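PDB 6CT6: lactate dehydrogenase from Eimeria maxima, which probably catalyses the interconversion of pyruvate and lactate with NADH/NAD+ as cofactor, and is captured here with NADH and the pyruvate mimic oxamate. Local coordinates for residues 46-54 / 64-72. Numbering follows the deposited sequence.
Sequences PMGKAMDLC and ITVYGSNSY
Helix 46-54 lies almost antiparallel (171°) on strand 66-69, with the axes 6.3 Å apart at their closest. The backbones come nearest at M47 and G68, whose CA atoms are 4.0 Å apart; G68 has no side chain to hold the helix off, and its CA makes a CA-H...O contact with the carbonyl O of P46. One helical turn on, the methyl of A50 presses on bare backbone, its CB 3.3 Å from V66 O and close to G68 N. V66 points its side chain at the helix between A50 and L53: CG1, anti to the backbone N (chi1 -178°), meets A50 CB at 3.8 Å, while CG2 rests against L53 CB. The pair closes a beta-alpha-beta unit of the Rossmann-type NAD-binding domain, in which helix 45-59 links strand 35-39 to the edge strand 66-69; P46, L53 and V66 all touch L38 of the neighbouring strand. Toward the C-terminal end of 46-54, C54 SG accepts a hydrogen bond from V66 N (3.5 Å, 153° at the hydrogen). M47, bent at chi2, runs its thioether along the G68 carbonyl and brings CE to 3.6 Å from N70 OD1. The N70 amide, crossing P46 at about a right angle, is gripped by D40 O and V42 O at ND2 and by N44 N at OD1. Around N70 an ST turn, S69 OG accepting from S71 N, leads to Y72, whose hydroxyl bonds the adenine amino group of NADH.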
# COMPACT_ATOMS: atom_id res chain seq x y z
N PRO B 46 9.86 -11.03 4.48
CA PRO B 46 9.12 -10.15 5.41
C PRO B 46 10.02 -9.21 6.19
O PRO B 46 9.56 -8.14 6.62
CB PRO B 46 8.40 -11.14 6.33
CG PRO B 46 9.12 -12.43 6.18
CD PRO B 46 9.63 -12.45 4.78
N MET B 47 11.30 -9.56 6.39
CA MET B 47 12.22 -8.63 7.04
C MET B 47 12.53 -7.44 6.15
O MET B 47 12.71 -6.32 6.64
CB MET B 47 13.51 -9.35 7.43
CG MET B 47 13.39 -10.31 8.60
SD MET B 47 12.53 -11.84 8.18
CE MET B 47 13.13 -12.95 9.46
N GLY B 48 12.59 -7.65 4.83
CA GLY B 48 12.80 -6.53 3.92
C GLY B 48 11.62 -5.57 3.93
O GLY B 48 11.81 -4.35 3.98
N LYS B 49 10.40 -6.10 3.87
CA LYS B 49 9.22 -5.24 3.92
C LYS B 49 9.11 -4.54 5.26
O LYS B 49 8.77 -3.35 5.32
CB LYS B 49 7.97 -6.07 3.64
CG LYS B 49 7.85 -6.54 2.19
CD LYS B 49 6.52 -7.24 1.94
CE LYS B 49 6.31 -7.54 0.46
NZ LYS B 49 5.07 -8.32 0.21
N ALA B 50 9.40 -5.25 6.35
CA ALA B 50 9.34 -4.65 7.68
C ALA B 50 10.31 -3.49 7.81
O ALA B 50 9.99 -2.46 8.42
CB ALA B 50 9.62 -5.71 8.75
N MET B 51 11.52 -3.64 7.26
CA MET B 51 12.51 -2.57 7.32
C MET B 51 12.01 -1.34 6.57
O MET B 51 12.09 -0.21 7.08
CB MET B 51 13.83 -3.08 6.74
CG MET B 51 14.98 -2.08 6.73
SD MET B 51 16.55 -2.85 6.26
CE MET B 51 16.82 -3.99 7.62
N ASP B 52 11.49 -1.55 5.36
CA ASP B 52 10.87 -0.46 4.60
C ASP B 52 9.76 0.22 5.40
O ASP B 52 9.63 1.45 5.38
CB ASP B 52 10.33 -1.03 3.29
CG ASP B 52 9.86 0.05 2.33
OD1 ASP B 52 10.19 1.23 2.53
OD2 ASP B 52 9.15 -0.31 1.36
N LEU B 53 8.94 -0.57 6.10
CA LEU B 53 7.80 -0.00 6.81
C LEU B 53 8.20 0.67 8.11
O LEU B 53 7.51 1.60 8.56
CB LEU B 53 6.76 -1.09 7.06
CG LEU B 53 6.01 -1.50 5.78
CD1 LEU B 53 5.27 -2.81 5.98
CD2 LEU B 53 5.04 -0.40 5.34
N CYS B 54 9.30 0.24 8.75
CA CYS B 54 9.83 1.01 9.87
C CYS B 54 10.32 2.37 9.40
O CYS B 54 10.12 3.38 10.09
CB CYS B 54 10.95 0.24 10.56
SG CYS B 54 10.41 -1.16 11.58
N ILE B 64 5.68 3.41 15.18
CA ILE B 64 5.15 2.07 14.97
C ILE B 64 6.28 1.17 14.48
O ILE B 64 7.06 1.55 13.60
CB ILE B 64 3.99 2.11 13.96
CG1 ILE B 64 2.77 2.83 14.54
CG2 ILE B 64 3.62 0.70 13.49
CD1 ILE B 64 2.08 2.11 15.70
N THR B 65 6.38 -0.02 15.06
CA THR B 65 7.40 -0.99 14.68
C THR B 65 6.76 -2.13 13.91
O THR B 65 5.78 -2.73 14.37
CB THR B 65 8.13 -1.53 15.91
OG1 THR B 65 8.71 -0.45 16.65
CG2 THR B 65 9.24 -2.49 15.49
N VAL B 66 7.30 -2.42 12.73
CA VAL B 66 6.94 -3.60 11.96
C VAL B 66 8.13 -4.56 12.01
O VAL B 66 9.26 -4.17 11.70
CB VAL B 66 6.58 -3.25 10.50
CG1 VAL B 66 6.16 -4.51 9.74
CG2 VAL B 66 5.46 -2.22 10.46
N TYR B 67 7.87 -5.80 12.41
CA TYR B 67 8.87 -6.85 12.47
C TYR B 67 8.62 -7.85 11.34
O TYR B 67 7.47 -8.08 10.93
CB TYR B 67 8.82 -7.61 13.80
CG TYR B 67 8.86 -6.76 15.06
CD1 TYR B 67 10.07 -6.51 15.71
CD2 TYR B 67 7.70 -6.26 15.62
CE1 TYR B 67 10.11 -5.75 16.87
CE2 TYR B 67 7.73 -5.50 16.78
CZ TYR B 67 8.95 -5.25 17.40
OH TYR B 67 8.99 -4.50 18.56
N GLY B 68 9.70 -8.44 10.84
CA GLY B 68 9.62 -9.58 9.92
C GLY B 68 10.08 -10.85 10.61
O GLY B 68 11.03 -10.82 11.40
N SER B 69 9.39 -11.95 10.33
CA SER B 69 9.71 -13.22 10.98
C SER B 69 9.41 -14.39 10.05
O SER B 69 8.47 -14.34 9.25
CB SER B 69 8.93 -13.39 12.28
OG SER B 69 9.29 -14.59 12.94
N ASN B 70 10.22 -15.44 10.18
CA ASN B 70 9.97 -16.73 9.54
C ASN B 70 9.61 -17.81 10.55
O ASN B 70 9.63 -19.00 10.21
CB ASN B 70 11.19 -17.17 8.73
CG ASN B 70 11.48 -16.26 7.55
OD1 ASN B 70 12.61 -15.79 7.39
ND2 ASN B 70 10.48 -16.02 6.72
N SER B 71 9.28 -17.43 11.78
CA SER B 71 9.02 -18.38 12.86
C SER B 71 7.63 -18.15 13.43
O SER B 71 7.26 -17.02 13.77
CB SER B 71 10.06 -18.25 13.97
OG SER B 71 9.65 -18.97 15.13
N TYR B 72 6.86 -19.24 13.56
CA TYR B 72 5.52 -19.15 14.13
C TYR B 72 5.52 -18.58 15.55
O TYR B 72 4.50 -18.03 15.97
CB TYR B 72 4.86 -20.53 14.16
CG TYR B 72 4.28 -20.99 12.84
CD1 TYR B 72 3.27 -20.28 12.21
CD2 TYR B 72 4.72 -22.17 12.25
CE1 TYR B 72 2.73 -20.71 11.02
CE2 TYR B 72 4.19 -22.61 11.06
CZ TYR B 72 3.20 -21.88 10.45
OH TYR B 72 2.67 -22.33 9.26